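Long-range contacts in dihydrodipicolinate synthase (Bacteroides thetaiotaomicron, PDB 4XKY), which probably acts as a class I aldolase-type lyase of the DapA family, making or breaking a carbon-carbon bond between pyruvate and an aldehyde through a Schiff base: residues A41-G46 with L77-D82; N90-A95 with Q128-L133; V104-Y109 with F134-P139; E117-Y122 with I151-E156; I161-S166 with F186-G191. All blocks are in the same frame, centred on the assembly; numbering follows the deposited sequence.

Contact 1 of 5, residues A41-G46 with L77-D82; sequences ALFVLG and LVCISD
Phe43 pairs with Leu77 and Val44 with Val78 where strand 42-44 runs parallel to strand 77-79, the two short axes 4.8 Å apart and inclined by 19°. Three backbone hydrogen bonds set this register: Leu77 N to Leu42 O at 2.8 Å, Val44 N to Leu77 O, and Cys79 N to Val44 O. Between them, Phe43 CA makes a CA-H...O contact of 3.4 Å to Leu77 O. The trans chi1 of Phe43 (174°) carries its ring along the second strand: CD1 lies 3.9 Å from Leu77 CB, the two side chains crossing at about a right angle, while CE1 is 3.7 Å from Cys79 CB. Leu77 O sits near the ring plane at the edge, and Gly46 N lies over one face toward the rim. These are the first and last strands of a beta-alpha-beta unit in the TIM barrel, connected through helix 56-70. Phe43 and Leu77 share a face with Val104, and Phe43 also reaches Val208, a predicted pyruvate-binding residue. On the other face Val44 and Val78 meet through their CG2 methyls, 3.9 Å apart, with Thr66 and Ile63 of helix 56-70 against them. Past the strand, Leu45 takes a left-handed backbone conformation (phi 67°), and its O comes within a tight 3.1 Å of Cys79 CB, whose sulfur lies beside the Tyr136 side chain.

Contact 2 of 5, residues N90-A95 with Q128-L133; sequences NLACLA and QLPLPL
Ala92 faces Leu129 and Pro130 across the seam between helix 85-97 and the extended loop that leads into strand 133-137, and every contact here is of the van der Waals kind. Methyl-to-aliphatic packing comes first. The CB of Ala92 is 4.0 Å from Leu129 CD2 and equally 4.0 Å from Pro130 CD, so one methyl serves two loop residues. One turn further on, Ala95 receives the branch end of Leu131: CD1 lies 4.2 Å from Ala95 CB and 4.1 Å from the carbonyl carbon, Ala95 C. With chi1 at -66°, Leu131 has its CG beside its own backbone N, and the trans chi2 then extends CD1 to the helix.

A second group of contacts joins the proline ring to the helix backbone. Pro130 CG rests 3.8 Å from Ala92 O and 4.1 Å from Cys93 CA, with Cys93 SG touching the same ring carbon more loosely, at 4.4 Å. Pro130 and Leu131 also touch Ala96, so Ala92, Ala95 and Ala96 present a low, small-residue surface to the loop.

Behind this seam lies the barrel wall: Ala92 and Leu131 both pack on Val103 of strand 102-105, and Leu129 reaches Ile80. The inner part, at Ala92 and Ala95, is buried, whereas the proline end lies at the surface. Since carbon and sulfur make up the meeting side-chain atoms, helix and loop are held together by fit and by exclusion of water, with no directional polar bond between the two segments.

Contact 3 of 5, residues V104-Y109 with F134-P139; sequences VSAPPY and FLYNMP
The Tyr136 ring has Ala106 CB over the centre of one face, 3.6 Å from the centroid and 14° off the normal, a CH-pi contact. Ser105 N lies in plane at its edge, and Val104 CG1 approaches obliquely to 3.3 Å from CD2, so the phenol is closely wrapped by three consecutive residues, Val104 to Ala106, at the end of the neighbouring strand and just past it. A chi1 of 84° places Tyr136 CG between its backbone N and carbonyl carbon and turns the ring back over segment 104-109. Its hydroxyl is hydrogen-bonded to Ser81 OG, which also bonds Ala106 N. Tyr136 is the predicted proton donor/acceptor, and it stands beside Lys164 at the C-terminal end of the TIM-barrel strands. Strands 102-105 and 133-137 are parallel neighbours joined by a beta-alpha-beta crossover through helix 115-125. Ser105 N bonds Phe134 O at 2.9 Å; Tyr136 N bonds Ser105 O at 3.0 Å, and Tyr122 OH shares that oxygen. Val104 CG2 lies 4.2 Å from Phe134 CB. Beyond the strands Met138 bends across to the other loop, SD 3.8 Å from Pro107 O and CE 4.1 Å from Tyr109 CB. Tyr109 also packs on a polar side chain of a neighbouring subunit.

Contact 4 of 5, residues E117-Y122 with I151-E156; sequences ELIEFY and IQRIAE
Ile119 meets Arg153 and Ile154 at the centre of this helix-to-helix contact, where the closest pair of CA atoms, those of Ile119 and Ile154, are 6.5 Å apart. Ile119 CG2 lies over one face of the Arg153 guanidinium, 3.9 Å from CZ and toward the rim of the group, and the two side chains cross at about a right angle. Beside them Ile119 CG1 and Ile154 CG1 approach to 4.3 Å. Ile154 also sends CD1 to within 3.9 Å of Tyr122 CD2, and its CG2 lies 4.0 Å from Tyr122 CB.

The next shell fixes these groups. A bend at chi2 (72°) folds the arginine chain over the isoleucine, where NH2 forms a salt bridge with Glu123; a long one, 4.0 Å from Arg153 NE to Glu156 OE1, stays within segment 151-156. Tyr122 has Phe121 CD2 above the centre of one ring face and its OH bonded to Ser105 O, which ties the ring to the barrel.

Tyr122 and Ile154 both rest on Leu135. The pairing is thus of two adjacent outer helices, 115-125 and 148-154, over strand 133-137, as in the helical layer of a TIM barrel.

Contact 5 of 5, residues I161-S166 with F186-G191; sequences IGFKDS and FSMLVG
Phe186 lays one ring face over the backbone of Gly162: its centroid is 3.7 Å from Gly162 CA, 17° off the normal, a CH-pi contact. The ring gets there because the CG of Phe186 is trans to its backbone N (chi1 -177°), which swings it across segment 161-166, and CE2 then lies 3.5 Å from Phe163 CB. Glycine also lets the strands close up, Gly162 CA standing 3.1 Å from Ser187 O. Phe163 turns to the same side of the sheet as Met188, whose sulfur is 3.9 Å from Phe163 CD2. This Met-aromatic contact is oblique, 64° off the ring normal, while the same sulfur lies in plane at the edge of the Phe186 ring, so the one sulfur borders both rings.

On the opposite face point Lys164, the predicted Schiff-base lysine, and Leu189. Lys164 CA makes a CA-H...O contact of 3.4 Å with Leu189 O. Five backbone hydrogen bonds keep this parallel register, among them Phe163 N to Ser187 O at 2.8 Å and Asp165 N to Leu189 O at 3.0 Å; the last, Gly191 N to Asp165 O at 2.9 Å, carries the pairing one residue past the end of strand 187-190.

Strand 160-165 has strand 133-137 on its other side, bonded to the backbone of Lys164. Helix 170-180, the crossover of this beta-alpha-beta unit, packs on Met188 and Asp165, and Ile151 of helix 148-154 reaches Phe163.

Contacts 1, 3 and 5 are buried pairings of parallel barrel strands, linked through one sheet: strands 76-79 and 102-105 join contacts 1 and 3, strands 133-137 and 160-165 contacts 3 and 5. All three combine backbone hydrogen bonds with packed side chains, and their inner faces converge on the predicted catalytic Tyr136 and Lys164, with Phe43 touching Lys164. Contacts 2 and 4 lie further out, their centres about 18 Å and 21 Å from the centre of the chain, and rely on apolar packing, contact 4 adding a guanidinium face and the Arg153-Glu123 salt bridge. They still reach the core, contact 2 where Ala92 and Ala95 pack on Ile80 and Val78, contact 4 through Tyr122 on Ser105 and Ile151 on Phe163.

Contact 1 of 5, residues A41-G46 with L77-D82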
# COMPACT_ATOMS: atom_id res chain seq x y z
N ALA A 41 5.71 -1.19 -34.68
CA ALA A 41 6.15 0.12 -34.24
C ALA A 41 7.25 -0.06 -33.24
O ALA A 41 7.50 -1.16 -32.80
CB ALA A 41 5.00 0.90 -33.63
N LEU A 42 7.92 1.04 -32.93
CA LEU A 42 8.95 1.10 -31.90
C LEU A 42 8.54 2.08 -30.83
O LEU A 42 8.15 3.22 -31.13
CB LEU A 42 10.25 1.61 -32.51
CG LEU A 42 10.70 0.93 -33.81
CD1 LEU A 42 11.97 1.59 -34.31
CD2 LEU A 42 10.95 -0.55 -33.59
N PHE A 43 8.64 1.64 -29.58
CA PHE A 43 8.27 2.44 -28.44
C PHE A 43 9.53 2.71 -27.63
O PHE A 43 10.16 1.77 -27.12
CB PHE A 43 7.20 1.71 -27.63
CG PHE A 43 6.85 2.40 -26.34
CD1 PHE A 43 6.72 3.78 -26.27
CD2 PHE A 43 6.68 1.66 -25.18
CE1 PHE A 43 6.42 4.40 -25.07
CE2 PHE A 43 6.37 2.28 -23.97
CZ PHE A 43 6.24 3.65 -23.92
N VAL A 44 9.94 3.97 -27.57
CA VAL A 44 11.15 4.29 -26.82
C VAL A 44 10.87 5.02 -25.52
O VAL A 44 9.88 5.74 -25.39
CB VAL A 44 12.19 5.06 -27.64
CG1 VAL A 44 12.51 4.30 -28.93
CG2 VAL A 44 11.74 6.47 -27.97
N LEU A 45 11.81 4.80 -24.60
CA LEU A 45 11.82 5.37 -23.26
C LEU A 45 10.70 4.89 -22.34
O LEU A 45 10.29 5.58 -21.43
CB LEU A 45 11.88 6.91 -23.34
CG LEU A 45 13.14 7.43 -24.04
CD1 LEU A 45 13.14 8.94 -24.03
CD2 LEU A 45 14.41 6.93 -23.38
N GLY A 46 10.18 3.70 -22.57
CA GLY A 46 9.29 3.07 -21.60
C GLY A 46 10.13 2.62 -20.40
O GLY A 46 11.34 2.91 -20.33
N LEU A 77 7.02 5.77 -31.39
CA LEU A 77 6.32 6.30 -30.21
C LEU A 77 7.34 6.62 -29.13
O LEU A 77 8.20 5.81 -28.84
CB LEU A 77 5.34 5.26 -29.66
CG LEU A 77 3.96 5.14 -30.31
CD1 LEU A 77 4.09 4.85 -31.78
CD2 LEU A 77 3.10 4.06 -29.66
N VAL A 78 7.19 7.77 -28.50
CA VAL A 78 8.14 8.25 -27.53
C VAL A 78 7.43 8.47 -26.20
O VAL A 78 6.48 9.25 -26.13
CB VAL A 78 8.79 9.58 -27.97
CG1 VAL A 78 9.71 10.13 -26.88
CG2 VAL A 78 9.58 9.39 -29.26
N CYS A 79 7.94 7.83 -25.15
CA CYS A 79 7.47 8.11 -23.81
C CYS A 79 8.03 9.45 -23.35
O CYS A 79 9.26 9.65 -23.31
CB CYS A 79 7.86 7.01 -22.83
SG CYS A 79 6.96 7.07 -21.26
N ILE A 80 7.12 10.37 -23.04
CA ILE A 80 7.49 11.70 -22.57
C ILE A 80 7.20 11.95 -21.08
O ILE A 80 7.38 13.07 -20.62
CB ILE A 80 6.77 12.80 -23.38
CG1 ILE A 80 5.25 12.68 -23.27
CG2 ILE A 80 7.19 12.76 -24.85
CD1 ILE A 80 4.51 13.95 -23.66
N SER A 81 6.76 10.93 -20.34
CA SER A 81 6.43 11.10 -18.91
C SER A 81 7.65 11.61 -18.15
O SER A 81 8.77 11.19 -18.40
CB SER A 81 5.94 9.80 -18.23
OG SER A 81 4.98 9.11 -19.01
N ASP A 82 7.41 12.54 -17.24
CA ASP A 82 8.47 13.17 -16.47
C ASP A 82 7.77 13.81 -15.30
O ASP A 82 6.61 14.17 -15.41
CB ASP A 82 9.20 14.24 -17.28
CG ASP A 82 10.56 14.59 -16.67
OD1 ASP A 82 10.63 15.32 -15.66
OD2 ASP A 82 11.56 14.09 -17.20

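Contact 2 of 5, residues N90-A95 with Q128-L133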
# COMPACT_ATOMS: atom_id res chain seq x y z
N ASN A 90 9.18 19.43 -23.59
CA ASN A 90 10.42 19.55 -24.34
C ASN A 90 10.77 18.23 -25.07
O ASN A 90 11.24 18.25 -26.20
CB ASN A 90 11.55 20.01 -23.41
CG ASN A 90 12.89 20.12 -24.12
OD1 ASN A 90 13.11 21.04 -24.90
ND2 ASN A 90 13.78 19.16 -23.87
N LEU A 91 10.52 17.08 -24.43
CA LEU A 91 10.82 15.81 -25.09
C LEU A 91 9.87 15.57 -26.24
O LEU A 91 10.30 15.04 -27.28
CB LEU A 91 10.73 14.62 -24.14
CG LEU A 91 11.80 14.51 -23.05
CD1 LEU A 91 11.52 13.29 -22.19
CD2 LEU A 91 13.20 14.44 -23.64
N ALA A 92 8.60 15.93 -26.04
CA ALA A 92 7.61 15.85 -27.12
C ALA A 92 8.03 16.67 -28.33
O ALA A 92 7.96 16.18 -29.44
CB ALA A 92 6.23 16.28 -26.66
N CYS A 93 8.45 17.92 -28.13
CA CYS A 93 8.90 18.77 -29.26
C CYS A 93 10.14 18.21 -29.97
O CYS A 93 10.24 18.26 -31.19
CB CYS A 93 9.16 20.20 -28.79
SG CYS A 93 7.63 20.95 -28.17
N LEU A 94 11.06 17.65 -29.19
CA LEU A 94 12.23 17.01 -29.73
C LEU A 94 11.81 15.81 -30.57
O LEU A 94 12.22 15.67 -31.71
CB LEU A 94 13.15 16.56 -28.59
CG LEU A 94 14.35 15.77 -29.12
CD1 LEU A 94 15.42 16.75 -29.56
CD2 LEU A 94 14.90 14.80 -28.09
N ALA A 95 10.95 14.97 -30.01
CA ALA A 95 10.34 13.87 -30.75
C ALA A 95 9.74 14.34 -32.08
O ALA A 95 10.05 13.77 -33.13
CB ALA A 95 9.29 13.16 -29.92
N GLN A 128 -0.33 21.74 -25.71
CA GLN A 128 1.11 21.97 -25.74
C GLN A 128 1.87 20.93 -26.54
O GLN A 128 3.07 21.08 -26.74
CB GLN A 128 1.68 21.95 -24.31
CG GLN A 128 0.97 22.87 -23.34
CD GLN A 128 1.68 22.93 -22.01
OE1 GLN A 128 2.84 23.30 -21.95
NE2 GLN A 128 0.98 22.54 -20.94
N LEU A 129 1.22 19.85 -26.96
CA LEU A 129 1.92 18.72 -27.61
C LEU A 129 1.80 18.81 -29.13
O LEU A 129 0.74 19.11 -29.62
CB LEU A 129 1.30 17.40 -27.19
CG LEU A 129 1.25 17.09 -25.70
CD1 LEU A 129 0.63 15.74 -25.49
CD2 LEU A 129 2.64 17.15 -25.12
N PRO A 130 2.87 18.51 -29.87
CA PRO A 130 2.82 18.59 -31.33
C PRO A 130 2.57 17.25 -32.04
O PRO A 130 2.68 17.18 -33.25
CB PRO A 130 4.21 19.11 -31.66
CG PRO A 130 5.07 18.41 -30.66
CD PRO A 130 4.25 18.39 -29.39
N LEU A 131 2.25 16.19 -31.28
CA LEU A 131 1.99 14.87 -31.84
C LEU A 131 0.79 14.22 -31.14
O LEU A 131 0.46 14.59 -30.01
CB LEU A 131 3.22 13.97 -31.68
CG LEU A 131 4.49 14.34 -32.47
CD1 LEU A 131 5.68 13.52 -32.00
CD2 LEU A 131 4.33 14.22 -33.98
N PRO A 132 0.15 13.23 -31.80
CA PRO A 132 -0.92 12.48 -31.13
C PRO A 132 -0.42 11.81 -29.86
O PRO A 132 0.79 11.56 -29.72
CB PRO A 132 -1.32 11.42 -32.16
CG PRO A 132 -0.81 11.90 -33.47
CD PRO A 132 0.35 12.79 -33.19
N LEU A 133 -1.33 11.51 -28.95
CA LEU A 133 -0.95 11.03 -27.64
C LEU A 133 -1.55 9.68 -27.33
O LEU A 133 -2.71 9.46 -27.63
CB LEU A 133 -1.44 12.03 -26.60
CG LEU A 133 -1.25 11.61 -25.13
CD1 LEU A 133 0.22 11.62 -24.82
CD2 LEU A 133 -1.95 12.55 -24.17

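Contact 3 of 5, residues V104-Y109 with F134-P139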
# COMPACT_ATOMS: atom_id res chain seq x y z
N VAL A 104 3.71 9.16 -25.69
CA VAL A 104 3.05 8.30 -24.72
C VAL A 104 3.25 8.96 -23.36
O VAL A 104 4.36 9.37 -23.03
CB VAL A 104 3.70 6.90 -24.72
CG1 VAL A 104 2.95 5.95 -23.79
CG2 VAL A 104 3.72 6.34 -26.13
N SER A 105 2.19 9.11 -22.59
CA SER A 105 2.27 9.90 -21.38
C SER A 105 1.46 9.34 -20.23
O SER A 105 0.28 9.02 -20.39
CB SER A 105 1.74 11.30 -21.68
OG SER A 105 1.33 11.93 -20.49
N ALA A 106 2.09 9.26 -19.06
CA ALA A 106 1.41 8.99 -17.80
C ALA A 106 1.52 10.24 -16.95
O ALA A 106 2.54 10.93 -17.00
CB ALA A 106 2.06 7.83 -17.07
N PRO A 107 0.50 10.53 -16.15
CA PRO A 107 0.67 11.65 -15.24
C PRO A 107 1.69 11.30 -14.16
O PRO A 107 1.86 10.12 -13.83
CB PRO A 107 -0.73 11.85 -14.65
CG PRO A 107 -1.35 10.48 -14.71
CD PRO A 107 -0.70 9.73 -15.85
N PRO A 108 2.39 12.31 -13.63
CA PRO A 108 3.45 12.07 -12.67
C PRO A 108 2.89 11.41 -11.40
O PRO A 108 1.76 11.69 -11.04
CB PRO A 108 3.96 13.47 -12.37
CG PRO A 108 2.79 14.35 -12.62
CD PRO A 108 2.13 13.74 -13.82
N TYR A 109 3.67 10.55 -10.75
CA TYR A 109 3.11 9.71 -9.67
C TYR A 109 2.41 10.49 -8.55
O TYR A 109 1.35 10.09 -8.08
CB TYR A 109 4.15 8.75 -9.08
CG TYR A 109 5.19 9.35 -8.16
CD1 TYR A 109 5.04 9.30 -6.77
CD2 TYR A 109 6.36 9.94 -8.66
CE1 TYR A 109 5.99 9.83 -5.92
CE2 TYR A 109 7.32 10.47 -7.81
CZ TYR A 109 7.13 10.41 -6.44
OH TYR A 109 8.07 10.94 -5.59
N PHE A 134 -0.78 8.80 -26.71
CA PHE A 134 -1.29 7.59 -26.04
C PHE A 134 -1.24 7.85 -24.54
O PHE A 134 -0.23 8.35 -24.02
CB PHE A 134 -0.43 6.34 -26.35
CG PHE A 134 -0.58 5.82 -27.76
CD1 PHE A 134 -1.42 4.74 -28.03
CD2 PHE A 134 0.09 6.44 -28.80
CE1 PHE A 134 -1.56 4.28 -29.33
CE2 PHE A 134 -0.06 5.99 -30.10
CZ PHE A 134 -0.89 4.91 -30.37
N LEU A 135 -2.34 7.55 -23.87
CA LEU A 135 -2.41 7.61 -22.42
C LEU A 135 -1.85 6.33 -21.86
O LEU A 135 -2.03 5.25 -22.44
CB LEU A 135 -3.86 7.69 -21.97
CG LEU A 135 -4.63 8.89 -22.48
CD1 LEU A 135 -6.09 8.68 -22.15
CD2 LEU A 135 -4.09 10.15 -21.84
N TYR A 136 -1.15 6.42 -20.73
CA TYR A 136 -0.81 5.16 -20.08
C TYR A 136 -0.89 5.14 -18.58
O TYR A 136 -0.55 6.08 -17.86
CB TYR A 136 0.48 4.54 -20.63
CG TYR A 136 1.76 5.03 -20.07
CD1 TYR A 136 2.43 4.32 -19.07
CD2 TYR A 136 2.35 6.18 -20.57
CE1 TYR A 136 3.64 4.76 -18.57
CE2 TYR A 136 3.57 6.62 -20.09
CZ TYR A 136 4.21 5.92 -19.09
OH TYR A 136 5.41 6.39 -18.61
N ASN A 137 -1.37 3.99 -18.13
CA ASN A 137 -1.67 3.74 -16.77
C ASN A 137 -0.39 3.26 -16.08
O ASN A 137 0.06 2.14 -16.33
CB ASN A 137 -2.75 2.67 -16.75
CG ASN A 137 -3.72 2.80 -15.59
OD1 ASN A 137 -4.04 3.90 -15.12
ND2 ASN A 137 -4.20 1.66 -15.14
N MET A 138 0.20 4.12 -15.25
CA MET A 138 1.50 3.85 -14.62
C MET A 138 1.38 2.62 -13.72
O MET A 138 0.48 2.56 -12.89
CB MET A 138 1.98 5.05 -13.80
CG MET A 138 3.49 5.27 -13.79
SD MET A 138 3.94 6.96 -13.31
CE MET A 138 5.43 6.66 -12.38
N PRO A 139 2.31 1.66 -13.88
CA PRO A 139 2.18 0.35 -13.23
C PRO A 139 2.19 0.36 -11.70
O PRO A 139 1.43 -0.39 -11.09
CB PRO A 139 3.39 -0.43 -13.77
CG PRO A 139 4.35 0.61 -14.24
CD PRO A 139 3.49 1.72 -14.75

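Contact 4 of 5, residues E117-Y122 with I151-E156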
# COMPACT_ATOMS: atom_id res chain seq x y z
N GLU A 117 -9.17 15.60 -11.60
CA GLU A 117 -7.80 16.11 -11.78
C GLU A 117 -7.02 15.44 -12.91
O GLU A 117 -6.19 16.08 -13.55
CB GLU A 117 -6.99 15.99 -10.50
CG GLU A 117 -7.53 16.77 -9.33
CD GLU A 117 -8.29 15.88 -8.37
OE1 GLU A 117 -7.67 15.46 -7.36
OE2 GLU A 117 -9.47 15.58 -8.64
N LEU A 118 -7.25 14.14 -13.15
CA LEU A 118 -6.65 13.49 -14.30
C LEU A 118 -7.12 14.12 -15.61
O LEU A 118 -6.35 14.28 -16.56
CB LEU A 118 -6.98 12.00 -14.33
CG LEU A 118 -6.12 11.08 -13.48
CD1 LEU A 118 -6.55 9.64 -13.72
CD2 LEU A 118 -4.65 11.25 -13.81
N ILE A 119 -8.40 14.46 -15.66
CA ILE A 119 -8.97 15.00 -16.88
C ILE A 119 -8.35 16.36 -17.13
O ILE A 119 -7.95 16.68 -18.24
CB ILE A 119 -10.50 15.08 -16.80
CG1 ILE A 119 -11.08 13.66 -16.86
CG2 ILE A 119 -11.07 15.95 -17.92
CD1 ILE A 119 -12.47 13.50 -16.30
N GLU A 120 -8.22 17.14 -16.06
CA GLU A 120 -7.71 18.51 -16.20
C GLU A 120 -6.22 18.49 -16.56
O GLU A 120 -5.75 19.36 -17.27
CB GLU A 120 -7.96 19.35 -14.94
CG GLU A 120 -6.82 19.37 -13.92
CD GLU A 120 -6.82 20.59 -12.99
OE1 GLU A 120 -7.32 21.67 -13.39
OE2 GLU A 120 -6.31 20.46 -11.86
N PHE A 121 -5.48 17.51 -16.04
CA PHE A 121 -4.08 17.34 -16.40
C PHE A 121 -3.92 17.25 -17.91
O PHE A 121 -3.14 17.97 -18.50
CB PHE A 121 -3.49 16.09 -15.76
CG PHE A 121 -2.07 15.85 -16.14
CD1 PHE A 121 -1.05 16.44 -15.43
CD2 PHE A 121 -1.76 15.10 -17.25
CE1 PHE A 121 0.27 16.25 -15.80
CE2 PHE A 121 -0.45 14.91 -17.63
CZ PHE A 121 0.58 15.49 -16.91
N TYR A 122 -4.66 16.34 -18.52
CA TYR A 122 -4.61 16.14 -19.96
C TYR A 122 -5.18 17.29 -20.75
O TYR A 122 -4.68 17.60 -21.83
CB TYR A 122 -5.21 14.80 -20.34
CG TYR A 122 -4.22 13.76 -19.99
CD1 TYR A 122 -3.06 13.62 -20.74
CD2 TYR A 122 -4.37 12.98 -18.86
CE1 TYR A 122 -2.09 12.71 -20.39
CE2 TYR A 122 -3.40 12.05 -18.51
CZ TYR A 122 -2.26 11.93 -19.27
OH TYR A 122 -1.28 11.01 -18.94
N ILE A 151 -11.21 7.69 -19.29
CA ILE A 151 -10.60 7.38 -20.57
C ILE A 151 -11.54 7.72 -21.72
O ILE A 151 -11.10 8.29 -22.71
CB ILE A 151 -10.13 5.92 -20.65
CG1 ILE A 151 -8.83 5.77 -19.86
CG2 ILE A 151 -9.85 5.48 -22.07
CD1 ILE A 151 -8.50 4.35 -19.50
N GLN A 152 -12.82 7.38 -21.59
CA GLN A 152 -13.83 7.78 -22.58
C GLN A 152 -13.75 9.27 -22.83
O GLN A 152 -13.71 9.72 -23.97
CB GLN A 152 -15.25 7.52 -22.09
CG GLN A 152 -15.99 6.37 -22.74
CD GLN A 152 -17.35 6.18 -22.10
OE1 GLN A 152 -17.72 5.07 -21.69
NE2 GLN A 152 -18.12 7.26 -21.99
N ARG A 153 -13.76 10.01 -21.73
CA ARG A 153 -13.79 11.46 -21.76
C ARG A 153 -12.55 12.10 -22.40
O ARG A 153 -12.69 13.05 -23.17
CB ARG A 153 -13.99 11.98 -20.34
CG ARG A 153 -13.80 13.48 -20.17
CD ARG A 153 -14.93 14.30 -20.77
NE ARG A 153 -14.62 15.72 -20.63
CZ ARG A 153 -14.66 16.40 -19.48
NH1 ARG A 153 -15.02 15.80 -18.34
NH2 ARG A 153 -14.35 17.69 -19.46
N ILE A 154 -11.36 11.60 -22.08
CA ILE A 154 -10.12 12.20 -22.61
C ILE A 154 -9.98 11.82 -24.07
O ILE A 154 -9.50 12.61 -24.88
CB ILE A 154 -8.88 11.75 -21.81
CG1 ILE A 154 -8.98 12.25 -20.38
CG2 ILE A 154 -7.59 12.30 -22.44
CD1 ILE A 154 -8.01 11.61 -19.41
N ALA A 155 -10.45 10.63 -24.42
CA ALA A 155 -10.37 10.14 -25.78
C ALA A 155 -11.25 10.88 -26.80
O ALA A 155 -11.10 10.64 -28.00
CB ALA A 155 -10.70 8.67 -25.80
N GLU A 156 -12.17 11.73 -26.35
CA GLU A 156 -12.93 12.58 -27.27
C GLU A 156 -11.99 13.55 -27.99
O GLU A 156 -12.23 13.90 -29.15
CB GLU A 156 -14.00 13.38 -26.55
CG GLU A 156 -15.12 12.56 -25.93
CD GLU A 156 -15.81 13.30 -24.78
OE1 GLU A 156 -15.28 14.32 -24.29
OE2 GLU A 156 -16.90 12.85 -24.36

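Contact 5 of 5, residues I161-S166 with F186-G191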
# COMPACT_ATOMS: atom_id res chain seq x y z
N ILE A 161 -5.09 9.24 -29.07
CA ILE A 161 -5.43 8.16 -30.02
C ILE A 161 -5.34 6.76 -29.44
O ILE A 161 -5.64 5.79 -30.10
CB ILE A 161 -4.59 8.22 -31.33
CG1 ILE A 161 -3.09 8.14 -31.03
CG2 ILE A 161 -4.92 9.48 -32.10
CD1 ILE A 161 -2.18 8.09 -32.26
N GLY A 162 -4.93 6.63 -28.19
CA GLY A 162 -4.83 5.31 -27.64
C GLY A 162 -4.54 5.25 -26.17
O GLY A 162 -4.43 6.28 -25.50
N PHE A 163 -4.42 4.02 -25.70
CA PHE A 163 -4.25 3.71 -24.30
C PHE A 163 -3.40 2.44 -24.19
O PHE A 163 -3.62 1.47 -24.93
CB PHE A 163 -5.63 3.51 -23.69
CG PHE A 163 -5.62 3.00 -22.27
CD1 PHE A 163 -5.41 3.87 -21.21
CD2 PHE A 163 -5.87 1.67 -21.99
CE1 PHE A 163 -5.39 3.42 -19.90
CE2 PHE A 163 -5.88 1.21 -20.67
CZ PHE A 163 -5.63 2.09 -19.63
N LYS A 164 -2.43 2.48 -23.28
CA LYS A 164 -1.53 1.36 -22.98
C LYS A 164 -1.72 1.07 -21.49
O LYS A 164 -1.65 1.99 -20.67
CB LYS A 164 -0.06 1.76 -23.26
CG LYS A 164 0.98 0.69 -22.98
CD LYS A 164 2.41 1.21 -22.69
CE LYS A 164 3.07 0.38 -21.57
NZ LYS A 164 4.48 -0.13 -21.72
N ASP A 165 -1.98 -0.18 -21.15
CA ASP A 165 -2.10 -0.62 -19.76
C ASP A 165 -0.96 -1.55 -19.38
O ASP A 165 -0.79 -2.60 -20.00
CB ASP A 165 -3.42 -1.35 -19.50
CG ASP A 165 -3.63 -1.65 -18.00
OD1 ASP A 165 -3.13 -0.87 -17.17
OD2 ASP A 165 -4.30 -2.65 -17.65
N SER A 166 -0.21 -1.16 -18.37
CA SER A 166 0.86 -1.97 -17.81
C SER A 166 0.51 -2.60 -16.44
O SER A 166 1.34 -3.28 -15.86
CB SER A 166 2.13 -1.12 -17.69
OG SER A 166 2.75 -0.99 -18.96
N PHE A 186 -9.65 3.77 -31.59
CA PHE A 186 -8.83 4.13 -30.42
C PHE A 186 -8.05 2.92 -30.02
O PHE A 186 -8.63 1.88 -29.74
CB PHE A 186 -9.75 4.54 -29.27
CG PHE A 186 -9.03 5.00 -28.02
CD1 PHE A 186 -8.60 6.32 -27.89
CD2 PHE A 186 -8.85 4.14 -26.95
CE1 PHE A 186 -7.97 6.75 -26.73
CE2 PHE A 186 -8.23 4.57 -25.78
CZ PHE A 186 -7.79 5.88 -25.67
N SER A 187 -6.73 3.05 -29.99
CA SER A 187 -5.87 1.88 -29.93
C SER A 187 -5.76 1.46 -28.47
O SER A 187 -5.46 2.28 -27.59
CB SER A 187 -4.52 2.20 -30.59
OG SER A 187 -3.62 1.13 -30.43
N MET A 188 -6.07 0.19 -28.20
CA MET A 188 -6.03 -0.39 -26.85
C MET A 188 -4.92 -1.44 -26.79
O MET A 188 -5.03 -2.52 -27.40
CB MET A 188 -7.37 -1.04 -26.48
CG MET A 188 -8.56 -0.09 -26.35
SD MET A 188 -8.45 0.87 -24.83
CE MET A 188 -8.79 -0.43 -23.64
N LEU A 189 -3.87 -1.13 -26.03
CA LEU A 189 -2.66 -1.94 -25.95
C LEU A 189 -2.36 -2.47 -24.54
O LEU A 189 -2.63 -1.80 -23.53
CB LEU A 189 -1.47 -1.12 -26.45
CG LEU A 189 -1.65 -0.44 -27.81
CD1 LEU A 189 -0.53 0.57 -28.04
CD2 LEU A 189 -1.72 -1.46 -28.94
N VAL A 190 -1.82 -3.69 -24.46
CA VAL A 190 -1.43 -4.29 -23.18
C VAL A 190 0.08 -4.49 -23.14
O VAL A 190 0.67 -5.01 -24.08
CB VAL A 190 -2.11 -5.65 -22.93
CG1 VAL A 190 -3.54 -5.45 -22.45
CG2 VAL A 190 -2.08 -6.49 -24.20
N GLY A 191 0.69 -4.07 -22.03
CA GLY A 191 2.14 -4.12 -21.86
C GLY A 191 2.63 -5.52 -21.59
O GLY A 191 3.46 -6.04 -22.34